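DegQ (Legionella fallonii, PDB 3PV5) probably acts as a self-compartmentizing protease of the HtrA family, with a trypsin-like domain and two PDZ domains, assembling into large 12-meric particles. Local coordinates at residues I28-V33 with N136-V141; V333-E338 with L346-T351; P380-V385 with Q438-P443. All blocks are in the same frame, centred on the assembly; numbering follows the deposited sequence.

Interaction 1: residues I28-V33 with N136-V141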
ATOM      1  N   ILE A  28      -6.336 -19.159  53.896  1.00 37.11           N
ATOM      2  CA  ILE A  28      -5.059 -19.217  53.198  1.00 36.16           C
ATOM      3  C   ILE A  28      -4.742 -18.002  52.344  1.00 35.03           C
ATOM      4  O   ILE A  28      -3.595 -17.737  52.051  1.00 34.71           O
ATOM      5  CB  ILE A  28      -4.885 -20.526  52.432  1.00 36.30           C
ATOM      6  CG1 ILE A  28      -5.651 -20.499  51.124  1.00 36.65           C
ATOM      7  CG2 ILE A  28      -5.336 -21.680  53.299  1.00 33.97           C
ATOM      8  CD1 ILE A  28      -6.277 -21.797  50.841  1.00 39.44           C
ATOM      9  N   MET A  29      -5.738 -17.200  52.066  1.00 33.95           N
ATOM     10  CA  MET A  29      -5.559 -16.011  51.280  1.00 34.88           C
ATOM     11  C   MET A  29      -4.394 -15.059  51.737  1.00 34.97           C
ATOM     12  O   MET A  29      -3.704 -14.484  50.921  1.00 34.82           O
ATOM     13  CB  MET A  29      -6.924 -15.278  51.277  1.00 35.90           C
ATOM     14  CG  MET A  29      -7.198 -14.453  50.084  1.00 41.20           C
ATOM     15  SD  MET A  29      -7.385 -15.321  48.449  1.00 47.06           S
ATOM     16  CE  MET A  29      -8.874 -16.254  48.626  1.00 43.45           C
ATOM     17  N   PRO A  30      -4.191 -14.856  53.050  1.00 35.16           N
ATOM     18  CA  PRO A  30      -3.121 -13.942  53.440  1.00 35.22           C
ATOM     19  C   PRO A  30      -1.749 -14.449  52.942  1.00 34.06           C
ATOM     20  O   PRO A  30      -0.825 -13.657  52.767  1.00 33.30           O
ATOM     21  CB  PRO A  30      -3.164 -13.964  54.975  1.00 34.96           C
ATOM     22  CG  PRO A  30      -4.486 -14.452  55.338  1.00 35.00           C
ATOM     23  CD  PRO A  30      -4.990 -15.301  54.206  1.00 36.10           C
ATOM     24  N   ALA A  31      -1.669 -15.754  52.673  1.00 32.16           N
ATOM     25  CA  ALA A  31      -0.431 -16.369  52.250  1.00 30.17           C
ATOM     26  C   ALA A  31      -0.051 -15.959  50.870  1.00 29.40           C
ATOM     27  O   ALA A  31       1.135 -16.067  50.523  1.00 29.82           O
ATOM     28  CB  ALA A  31      -0.488 -17.883  52.374  1.00 28.82           C
ATOM     29  N   ILE A  32      -1.012 -15.435  50.104  1.00 27.74           N
ATOM     30  CA  ILE A  32      -0.776 -15.022  48.732  1.00 26.74           C
ATOM     31  C   ILE A  32      -0.582 -13.563  48.655  1.00 27.89           C
ATOM     32  O   ILE A  32      -1.314 -12.801  49.284  1.00 30.10           O
ATOM     33  CB  ILE A  32      -1.947 -15.336  47.770  1.00 26.46           C
ATOM     34  CG1 ILE A  32      -2.608 -16.686  48.069  1.00 25.82           C
ATOM     35  CG2 ILE A  32      -1.513 -15.271  46.350  1.00 23.16           C
ATOM     36  CD1 ILE A  32      -1.773 -17.750  48.158  1.00 25.79           C
ATOM     37  N   VAL A  33       0.352 -13.147  47.818  1.00 28.41           N
ATOM     38  CA  VAL A  33       0.787 -11.803  47.802  1.00 28.12           C
ATOM     39  C   VAL A  33       0.944 -11.315  46.398  1.00 29.90           C
ATOM     40  O   VAL A  33       0.962 -12.091  45.431  1.00 30.29           O
ATOM     41  CB  VAL A  33       2.177 -11.665  48.535  1.00 28.45           C
ATOM     42  CG1 VAL A  33       2.152 -12.424  49.911  1.00 22.35           C
ATOM     43  CG2 VAL A  33       3.359 -12.195  47.628  1.00 27.84           C
ATOM     44  N   ASN A 136       4.264 -11.065  61.900  1.00 38.05           N
ATOM     45  CA  ASN A 136       2.853 -11.311  61.687  1.00 40.19           C
ATOM     46  C   ASN A 136       2.511 -11.709  60.230  1.00 39.50           C
ATOM     47  O   ASN A 136       1.772 -11.057  59.518  1.00 39.48           O
ATOM     48  CB  ASN A 136       2.033 -10.099  62.084  1.00 40.21           C
ATOM     49  CG  ASN A 136       0.638 -10.487  62.395  1.00 44.27           C
ATOM     50  OD1 ASN A 136       0.406 -11.524  63.088  1.00 46.76           O
ATOM     51  ND2 ASN A 136      -0.324  -9.722  61.862  1.00 43.75           N
ATOM     52  N   LEU A 137       3.145 -12.767  59.792  1.00 39.19           N
ATOM     53  CA  LEU A 137       2.935 -13.265  58.462  1.00 38.19           C
ATOM     54  C   LEU A 137       2.239 -14.608  58.557  1.00 37.51           C
ATOM     55  O   LEU A 137       2.407 -15.384  59.520  1.00 36.25           O
ATOM     56  CB  LEU A 137       4.274 -13.444  57.817  1.00 38.43           C
ATOM     57  CG  LEU A 137       4.783 -12.581  56.685  1.00 38.54           C
ATOM     58  CD1 LEU A 137       4.259 -11.169  56.573  1.00 36.55           C
ATOM     59  CD2 LEU A 137       6.336 -12.662  56.774  1.00 36.06           C
ATOM     60  N   LYS A 138       1.475 -14.880  57.519  1.00 37.36           N
ATOM     61  CA  LYS A 138       0.798 -16.149  57.375  1.00 37.94           C
ATOM     62  C   LYS A 138       1.259 -16.968  56.135  1.00 36.83           C
ATOM     63  O   LYS A 138       1.569 -16.410  55.061  1.00 35.87           O
ATOM     64  CB  LYS A 138      -0.699 -15.880  57.260  1.00 39.13           C
ATOM     65  CG  LYS A 138      -1.291 -14.908  58.298  1.00 41.92           C
ATOM     66  CD  LYS A 138      -1.723 -15.639  59.575  1.00 46.01           C
ATOM     67  CE  LYS A 138      -2.713 -14.771  60.406  1.00 49.62           C
ATOM     68  NZ  LYS A 138      -2.084 -13.536  61.004  1.00 49.58           N
ATOM     69  N   SER A 139       1.244 -18.284  56.300  1.00 35.67           N
ATOM     70  CA  SER A 139       1.421 -19.241  55.213  1.00 35.73           C
ATOM     71  C   SER A 139       0.269 -20.264  55.178  1.00 34.70           C
ATOM     72  O   SER A 139      -0.798 -19.986  55.626  1.00 34.01           O
ATOM     73  CB  SER A 139       2.762 -19.991  55.408  1.00 35.70           C
ATOM     74  OG  SER A 139       3.019 -20.795  54.271  1.00 37.28           O
ATOM     75  N   LEU A 140       0.517 -21.460  54.654  1.00 34.96           N
ATOM     76  CA  LEU A 140      -0.513 -22.499  54.555  1.00 35.37           C
ATOM     77  C   LEU A 140       0.095 -23.866  54.634  1.00 36.10           C
ATOM     78  O   LEU A 140       1.324 -24.006  54.501  1.00 35.76           O
ATOM     79  CB  LEU A 140      -1.298 -22.423  53.239  1.00 35.22           C
ATOM     80  CG  LEU A 140      -0.772 -21.952  51.880  1.00 33.97           C
ATOM     81  CD1 LEU A 140       0.695 -22.133  51.711  1.00 34.41           C
ATOM     82  CD2 LEU A 140      -1.620 -22.577  50.636  1.00 23.90           C
ATOM     83  N   VAL A 141      -0.722 -24.897  54.809  1.00 36.27           N
ATOM     84  CA  VAL A 141      -0.080 -26.186  54.788  1.00 37.30           C
ATOM     85  C   VAL A 141       0.422 -26.576  53.380  1.00 38.96           C
ATOM     86  O   VAL A 141      -0.263 -26.445  52.396  1.00 39.45           O
ATOM     87  CB  VAL A 141      -0.785 -27.317  55.537  1.00 37.49           C
ATOM     88  CG1 VAL A 141      -2.074 -26.890  56.361  1.00 33.48           C
ATOM     89  CG2 VAL A 141      -0.900 -28.539  54.635  1.00 37.23           C
TER

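Interaction 2: residues V333-E338 with L346-T351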
ATOM      1  N   VAL A 333      24.449 -41.020  44.893  1.00 57.82           N
ATOM      2  CA  VAL A 333      23.013 -41.266  44.760  1.00 56.92           C
ATOM      3  C   VAL A 333      22.735 -42.756  44.643  1.00 56.36           C
ATOM      4  O   VAL A 333      23.401 -43.480  43.898  1.00 56.37           O
ATOM      5  CB  VAL A 333      22.362 -40.443  43.625  1.00 57.04           C
ATOM      6  CG1 VAL A 333      23.388 -39.689  42.849  1.00 55.35           C
ATOM      7  CG2 VAL A 333      21.488 -41.333  42.730  1.00 57.22           C
ATOM      8  N   LYS A 334      21.780 -43.215  45.444  1.00 55.82           N
ATOM      9  CA  LYS A 334      21.381 -44.626  45.433  1.00 55.30           C
ATOM     10  C   LYS A 334      20.390 -44.750  44.309  1.00 53.64           C
ATOM     11  O   LYS A 334      19.406 -43.995  44.260  1.00 52.60           O
ATOM     12  CB  LYS A 334      20.708 -45.054  46.765  1.00 55.46           C
ATOM     13  CG  LYS A 334      20.989 -46.509  47.161  1.00 57.44           C
ATOM     14  CD  LYS A 334      19.840 -47.254  47.945  1.00 58.37           C
ATOM     15  CE  LYS A 334      19.156 -46.405  49.012  1.00 59.84           C
ATOM     16  NZ  LYS A 334      18.074 -45.524  48.448  1.00 59.85           N
ATOM     17  N   ILE A 335      20.631 -45.702  43.414  1.00 52.41           N
ATOM     18  CA  ILE A 335      19.644 -46.000  42.371  1.00 51.06           C
ATOM     19  C   ILE A 335      19.243 -47.462  42.431  1.00 50.20           C
ATOM     20  O   ILE A 335      20.067 -48.350  42.222  1.00 51.23           O
ATOM     21  CB  ILE A 335      20.196 -45.673  40.981  1.00 51.11           C
ATOM     22  CG1 ILE A 335      20.685 -44.222  40.932  1.00 49.77           C
ATOM     23  CG2 ILE A 335      19.123 -45.900  39.913  1.00 49.56           C
ATOM     24  CD1 ILE A 335      21.731 -44.004  39.886  1.00 51.10           C
ATOM     25  N   ILE A 336      17.988 -47.728  42.721  1.00 48.83           N
ATOM     26  CA  ILE A 336      17.516 -49.096  42.653  1.00 48.35           C
ATOM     27  C   ILE A 336      16.813 -49.371  41.330  1.00 47.25           C
ATOM     28  O   ILE A 336      15.952 -48.620  40.895  1.00 46.97           O
ATOM     29  CB  ILE A 336      16.589 -49.435  43.805  1.00 48.69           C
ATOM     30  CG1 ILE A 336      17.349 -49.234  45.135  1.00 49.73           C
ATOM     31  CG2 ILE A 336      16.076 -50.908  43.667  1.00 46.75           C
ATOM     32  CD1 ILE A 336      16.553 -49.708  46.357  1.00 50.69           C
ATOM     33  N   VAL A 337      17.169 -50.501  40.752  1.00 46.47           N
ATOM     34  CA  VAL A 337      16.904 -50.825  39.397  1.00 46.37           C
ATOM     35  C   VAL A 337      16.335 -52.208  39.314  1.00 47.47           C
ATOM     36  O   VAL A 337      16.700 -53.083  40.100  1.00 47.57           O
ATOM     37  CB  VAL A 337      18.248 -50.833  38.647  1.00 46.87           C
ATOM     38  CG1 VAL A 337      18.541 -52.179  37.962  1.00 44.15           C
ATOM     39  CG2 VAL A 337      18.337 -49.648  37.721  1.00 46.11           C
ATOM     40  N   GLU A 338      15.471 -52.446  38.332  1.00 47.53           N
ATOM     41  CA  GLU A 338      15.149 -53.809  38.008  1.00 47.52           C
ATOM     42  C   GLU A 338      15.716 -54.168  36.618  1.00 46.89           C
ATOM     43  O   GLU A 338      15.640 -53.369  35.682  1.00 45.69           O
ATOM     44  CB  GLU A 338      13.655 -53.982  38.111  1.00 48.19           C
ATOM     45  CG  GLU A 338      13.241 -55.412  38.067  1.00 51.49           C
ATOM     46  CD  GLU A 338      12.746 -55.990  39.374  1.00 52.19           C
ATOM     47  OE1 GLU A 338      12.739 -55.316  40.418  1.00 55.69           O
ATOM     48  OE2 GLU A 338      12.327 -57.155  39.330  1.00 55.70           O
ATOM     49  N   LEU A 346      22.544 -49.774  42.548  1.00 49.43           N
ATOM     50  CA  LEU A 346      23.760 -49.158  42.033  1.00 49.09           C
ATOM     51  C   LEU A 346      24.016 -47.900  42.869  1.00 48.33           C
ATOM     52  O   LEU A 346      23.123 -47.390  43.528  1.00 47.84           O
ATOM     53  CB  LEU A 346      23.602 -48.872  40.528  1.00 48.66           C
ATOM     54  CG  LEU A 346      23.040 -50.077  39.749  1.00 48.18           C
ATOM     55  CD1 LEU A 346      22.561 -49.724  38.325  1.00 45.65           C
ATOM     56  CD2 LEU A 346      24.068 -51.230  39.722  1.00 47.49           C
ATOM     57  N   SER A 347      25.250 -47.443  42.872  1.00 48.54           N
ATOM     58  CA  SER A 347      25.610 -46.173  43.535  1.00 48.39           C
ATOM     59  C   SER A 347      26.445 -45.325  42.556  1.00 47.72           C
ATOM     60  O   SER A 347      27.319 -45.815  41.826  1.00 45.70           O
ATOM     61  CB  SER A 347      26.369 -46.429  44.859  1.00 48.48           C
ATOM     62  OG  SER A 347      26.859 -45.224  45.454  1.00 49.31           O
ATOM     63  N   ALA A 348      26.157 -44.038  42.554  1.00 47.71           N
ATOM     64  CA  ALA A 348      26.727 -43.192  41.566  1.00 47.96           C
ATOM     65  C   ALA A 348      26.941 -41.768  42.068  1.00 47.87           C
ATOM     66  O   ALA A 348      26.153 -41.245  42.857  1.00 48.41           O
ATOM     67  CB  ALA A 348      25.816 -43.209  40.352  1.00 47.72           C
ATOM     68  N   VAL A 349      27.966 -41.123  41.527  1.00 47.06           N
ATOM     69  CA  VAL A 349      28.380 -39.820  41.980  1.00 45.73           C
ATOM     70  C   VAL A 349      28.148 -38.767  40.923  1.00 44.76           C
ATOM     71  O   VAL A 349      28.651 -38.859  39.834  1.00 44.79           O
ATOM     72  CB  VAL A 349      29.871 -39.892  42.345  1.00 46.26           C
ATOM     73  CG1 VAL A 349      30.454 -38.507  42.676  1.00 46.29           C
ATOM     74  CG2 VAL A 349      30.062 -40.881  43.495  1.00 44.64           C
ATOM     75  N   VAL A 350      27.394 -37.740  41.268  1.00 44.34           N
ATOM     76  CA  VAL A 350      27.172 -36.619  40.368  1.00 43.60           C
ATOM     77  C   VAL A 350      28.472 -35.879  40.096  1.00 42.99           C
ATOM     78  O   VAL A 350      29.180 -35.584  41.025  1.00 43.10           O
ATOM     79  CB  VAL A 350      26.172 -35.621  40.995  1.00 43.75           C
ATOM     80  CG1 VAL A 350      25.844 -34.504  40.051  1.00 41.42           C
ATOM     81  CG2 VAL A 350      24.890 -36.372  41.458  1.00 44.54           C
ATOM     82  N   THR A 351      28.776 -35.570  38.836  1.00 41.83           N
ATOM     83  CA  THR A 351      29.994 -34.873  38.527  1.00 41.53           C
ATOM     84  C   THR A 351      29.723 -33.565  37.828  1.00 42.76           C
ATOM     85  O   THR A 351      28.635 -33.332  37.306  1.00 43.12           O
ATOM     86  CB  THR A 351      30.952 -35.744  37.661  1.00 41.17           C
ATOM     87  OG1 THR A 351      30.350 -36.005  36.401  1.00 39.82           O
ATOM     88  CG2 THR A 351      31.293 -37.120  38.362  1.00 40.07           C
TER

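Interaction 3: residues P380-V385 with Q438-P443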
ATOM      1  N   PRO A 380      36.059 -38.226  -8.727  1.00 47.73           N
ATOM      2  CA  PRO A 380      36.641 -37.207  -9.599  1.00 47.84           C
ATOM      3  C   PRO A 380      36.670 -35.810  -8.933  1.00 47.35           C
ATOM      4  O   PRO A 380      35.690 -35.389  -8.328  1.00 46.97           O
ATOM      5  CB  PRO A 380      35.707 -37.211 -10.831  1.00 48.01           C
ATOM      6  CG  PRO A 380      34.466 -37.973 -10.385  1.00 48.84           C
ATOM      7  CD  PRO A 380      34.994 -38.983  -9.411  1.00 47.71           C
ATOM      8  N   PRO A 381      37.794 -35.109  -9.043  1.00 47.11           N
ATOM      9  CA  PRO A 381      38.974 -35.482  -9.813  1.00 47.21           C
ATOM     10  C   PRO A 381      40.051 -36.273  -9.042  1.00 46.88           C
ATOM     11  O   PRO A 381      41.152 -36.426  -9.548  1.00 47.31           O
ATOM     12  CB  PRO A 381      39.523 -34.122 -10.260  1.00 47.65           C
ATOM     13  CG  PRO A 381      39.030 -33.126  -9.201  1.00 48.47           C
ATOM     14  CD  PRO A 381      37.990 -33.833  -8.338  1.00 47.52           C
ATOM     15  N   HIS A 382      39.733 -36.801  -7.866  1.00 45.78           N
ATOM     16  CA  HIS A 382      40.743 -37.359  -6.997  1.00 45.43           C
ATOM     17  C   HIS A 382      41.085 -38.819  -7.277  1.00 45.59           C
ATOM     18  O   HIS A 382      42.051 -39.340  -6.696  1.00 45.28           O
ATOM     19  CB  HIS A 382      40.299 -37.265  -5.546  1.00 45.20           C
ATOM     20  CG  HIS A 382      39.985 -35.871  -5.095  1.00 45.65           C
ATOM     21  ND1 HIS A 382      40.963 -34.962  -4.733  1.00 45.07           N
ATOM     22  CD2 HIS A 382      38.798 -35.237  -4.922  1.00 46.05           C
ATOM     23  CE1 HIS A 382      40.387 -33.831  -4.362  1.00 45.88           C
ATOM     24  NE2 HIS A 382      39.074 -33.973  -4.456  1.00 44.71           N
ATOM     25  N   GLY A 383      40.306 -39.488  -8.136  1.00 44.85           N
ATOM     26  CA  GLY A 383      40.458 -40.918  -8.338  1.00 43.80           C
ATOM     27  C   GLY A 383      39.829 -41.644  -7.164  1.00 43.40           C
ATOM     28  O   GLY A 383      38.884 -41.152  -6.519  1.00 44.11           O
ATOM     29  N   ASN A 384      40.348 -42.812  -6.853  1.00 42.42           N
ATOM     30  CA  ASN A 384      39.796 -43.553  -5.781  1.00 42.04           C
ATOM     31  C   ASN A 384      40.221 -42.990  -4.443  1.00 41.54           C
ATOM     32  O   ASN A 384      41.401 -42.986  -4.140  1.00 42.57           O
ATOM     33  CB  ASN A 384      40.160 -45.018  -5.853  1.00 42.40           C
ATOM     34  CG  ASN A 384      39.249 -45.818  -5.001  1.00 43.96           C
ATOM     35  OD1 ASN A 384      38.150 -45.326  -4.662  1.00 47.52           O
ATOM     36  ND2 ASN A 384      39.670 -47.003  -4.595  1.00 39.36           N
ATOM     37  N   VAL A 385      39.248 -42.528  -3.663  1.00 40.80           N
ATOM     38  CA  VAL A 385      39.463 -41.843  -2.375  1.00 39.44           C
ATOM     39  C   VAL A 385      39.134 -42.777  -1.236  1.00 38.93           C
ATOM     40  O   VAL A 385      38.048 -43.296  -1.172  1.00 38.99           O
ATOM     41  CB  VAL A 385      38.549 -40.630  -2.213  1.00 38.58           C
ATOM     42  CG1 VAL A 385      38.843 -39.962  -0.884  1.00 39.82           C
ATOM     43  CG2 VAL A 385      38.769 -39.629  -3.340  1.00 36.54           C
ATOM     44  N   GLN A 438      45.634 -34.500   6.528  1.00 39.04           N
ATOM     45  CA  GLN A 438      45.437 -34.101   5.140  1.00 40.25           C
ATOM     46  C   GLN A 438      43.987 -34.405   4.813  1.00 40.62           C
ATOM     47  O   GLN A 438      43.534 -35.521   5.050  1.00 39.53           O
ATOM     48  CB  GLN A 438      46.389 -34.869   4.240  1.00 40.49           C
ATOM     49  CG  GLN A 438      46.337 -34.552   2.806  1.00 42.90           C
ATOM     50  CD  GLN A 438      47.196 -35.509   1.946  1.00 47.51           C
ATOM     51  OE1 GLN A 438      47.836 -36.444   2.460  1.00 51.06           O
ATOM     52  NE2 GLN A 438      47.240 -35.250   0.642  1.00 46.11           N
ATOM     53  N   VAL A 439      43.247 -33.395   4.341  1.00 41.82           N
ATOM     54  CA  VAL A 439      41.841 -33.561   4.002  1.00 42.41           C
ATOM     55  C   VAL A 439      41.541 -33.210   2.559  1.00 43.58           C
ATOM     56  O   VAL A 439      42.111 -32.248   2.043  1.00 44.12           O
ATOM     57  CB  VAL A 439      40.960 -32.717   4.866  1.00 42.73           C
ATOM     58  CG1 VAL A 439      41.312 -32.970   6.337  1.00 42.83           C
ATOM     59  CG2 VAL A 439      41.042 -31.252   4.493  1.00 41.83           C
ATOM     60  N   LEU A 440      40.683 -34.015   1.906  1.00 43.27           N
ATOM     61  CA  LEU A 440      40.047 -33.631   0.642  1.00 43.21           C
ATOM     62  C   LEU A 440      38.760 -32.906   0.988  1.00 42.89           C
ATOM     63  O   LEU A 440      38.034 -33.329   1.859  1.00 41.14           O
ATOM     64  CB  LEU A 440      39.740 -34.838  -0.246  1.00 43.48           C
ATOM     65  CG  LEU A 440      40.955 -35.607  -0.798  1.00 46.34           C
ATOM     66  CD1 LEU A 440      41.800 -36.060   0.319  1.00 50.57           C
ATOM     67  CD2 LEU A 440      40.573 -36.826  -1.647  1.00 48.48           C
ATOM     68  N   ARG A 441      38.520 -31.770   0.338  1.00 44.42           N
ATOM     69  CA  ARG A 441      37.267 -31.015   0.498  1.00 45.98           C
ATOM     70  C   ARG A 441      36.757 -30.702  -0.870  1.00 46.21           C
ATOM     71  O   ARG A 441      37.383 -29.957  -1.621  1.00 46.63           O
ATOM     72  CB  ARG A 441      37.487 -29.719   1.246  1.00 46.23           C
ATOM     73  CG  ARG A 441      36.196 -28.914   1.445  1.00 49.87           C
ATOM     74  CD  ARG A 441      36.444 -27.682   2.372  1.00 53.80           C
ATOM     75  NE  ARG A 441      37.118 -28.072   3.616  1.00 55.97           N
ATOM     76  CZ  ARG A 441      37.822 -27.272   4.415  1.00 57.51           C
ATOM     77  NH1 ARG A 441      37.955 -25.978   4.126  1.00 58.75           N
ATOM     78  NH2 ARG A 441      38.384 -27.778   5.525  1.00 56.12           N
ATOM     79  N   GLY A 442      35.634 -31.299  -1.217  1.00 46.85           N
ATOM     80  CA  GLY A 442      35.200 -31.295  -2.618  1.00 47.11           C
ATOM     81  C   GLY A 442      36.326 -31.593  -3.604  1.00 47.09           C
ATOM     82  O   GLY A 442      36.895 -32.696  -3.608  1.00 47.31           O
ATOM     83  N   PRO A 443      36.659 -30.618  -4.453  1.00 47.45           N
ATOM     84  CA  PRO A 443      37.645 -30.886  -5.498  1.00 47.43           C
ATOM     85  C   PRO A 443      39.075 -30.526  -5.120  1.00 47.33           C
ATOM     86  O   PRO A 443      39.974 -30.864  -5.877  1.00 46.49           O
ATOM     87  CB  PRO A 443      37.157 -30.016  -6.654  1.00 47.75           C
ATOM     88  CG  PRO A 443      36.534 -28.793  -5.947  1.00 48.38           C
ATOM     89  CD  PRO A 443      36.092 -29.255  -4.564  1.00 47.84           C
TER

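Interaction 1: residues I28-V33 with N136-V141
I28 keeps CG1 between its backbone N and carbonyl carbon (chi1 79°), which turns the other branch, CG2, to L140. CG2 meets L140 CB at 4.1 Å, the two side chains crossing at a slant. K138 has CG beside its own backbone N (chi1 -47°). This lays the aliphatic base of the lysine on the proline ring: K138 CB and CG are each 3.9 Å from P30 CB. The chain then bends, and the amino end leads away from the contact.

A31 sits between these two pairs. The backbones come close here, A31 CA and S139 CA being 4.5 Å apart. The methyl A31 CB lies 3.7 Å from S139 CA and 4.1 Å from L140 CG. Beside it, A31 CA makes a CA-H...O contact of 3.5 Å with K138 O. The 3-10 turn at 29-31 is closed internally, by A31 N to I28 O at 2.8 Å.

S139 OG hydrogen-bonds to I83 O and A31 has a backbone bond to I83, so strand 74-85 ties both segments. L140 also touches V210, and I32 touches A208 and I157, all on strands of the second barrel. M29 packs on V150 of a second subunit. The contact thus joins the entry to strand 32-40, in the first barrel, to the connection between the two barrels, as suits a double-barrel trypsin fold.

Interaction 2: residues V333-E338 with L346-T351
V333 and A348 form a hydrogen-bonded antiparallel pair, satisfying each other's backbone N and O. V333 N gives to A348 O at 2.7 Å, and A348 N returns to V333 O at 3.1 Å. I335 and L346 repeat the exchange: I335 N to L346 O is 3.0 Å and nearly straight (175°), and L346 N to I335 O is 2.9 Å. V333 O also receives a CA-H...O contact from S347 CA at 3.5 Å.

K334 and S347, between them, are the non-hydrogen-bonded pair. K334 N is taken by N310 OD1 on the other side of the strand. K334 NZ has a weak bond to Q308 OE1, and I336 O a weak one from T307 OG1.

V333, I335, L346 and A348 share one sheet face, where I335 CD1 reaches A348 CB at 4.2 Å. V350, just beyond the strand, meets V333: CG2 of V350 is 3.9 Å from CG1 of V333, the two side chains at about a right angle. V337 CG2 lies 4.3 Å from L346 CD1. I306 and I309 of strand 305-309 add to the apolar contacts, while K334 and S347 occupy the opposite face. Polar pairing is therefore carried by the backbone of this PDZ hairpin, and the side chains of V333, I335, L346 and A348 add apolar contacts on one face.

Interaction 3: residues P380-V385 with Q438-P443
H382 reaches across to L440 and G442 with its whole side chain. The start is CB, 3.9 Å from L440 CD2. With CG set beside the backbone N (chi1 -57°), the imidazole swings over the leucine. H382 CG and ND1 both lie 3.6 Å from L440 CD2. That methyl sits over one ring face, 3.8 Å from the centroid and 19° off the normal, a CH-pi contact displaced toward the rim. Further out, H382 CE1 comes within 3.4 Å of P443 O, obliquely to the ring. H382 CD2 lies 3.4 Å from G442 O. At the tip, H382 NE2 donates to this same G442 O at 2.7 Å, with an N-H...O angle of 155°. The acceptor lies near the ring plane at its edge, and the donor meets a lone pair in the carbonyl plane. One group thus packs by its face and bonds by its edge, which fixes its rotation.

L440 CD2 is shared. V385 approaches tip to tip, its CG1 3.7 Å from this methyl, and L440 also rests on I411 of strand 409-413. Nearer the surface, P381, which follows a cis peptide bond, brings CD to 4.3 Å from P443 CB. The turn at G442 and P443 leads from strand 435-441 into strand 444-450. P443 O accepts a hydrogen bond from Q288 NE2 of a third subunit, and H382 packs on the same glutamine. Donation to G442 O puts a proton on NE2, and the carbonyl oxygens of G442 and P443 could help the ring carry a positive charge.

In the fold
The three contacts follow one another along the chain and do not touch. No two of them share a strand or loop. Interaction 1 lies in the protease part, interaction 2 in the first PDZ domain and interaction 3 in the second; the centres of 1 and 3 are about 73 Å apart, on opposite sides of the chain's centre. Interaction 2 is buried and joins neighbouring strands of one hairpin by backbone bonds. The other two are partly buried, join segments far apart in sequence and lie near other subunits. Interaction 1 relies on apolar packing and a CA-H...O contact, whereas interaction 3 pairs apolar packing with one side-chain-to-backbone hydrogen bond.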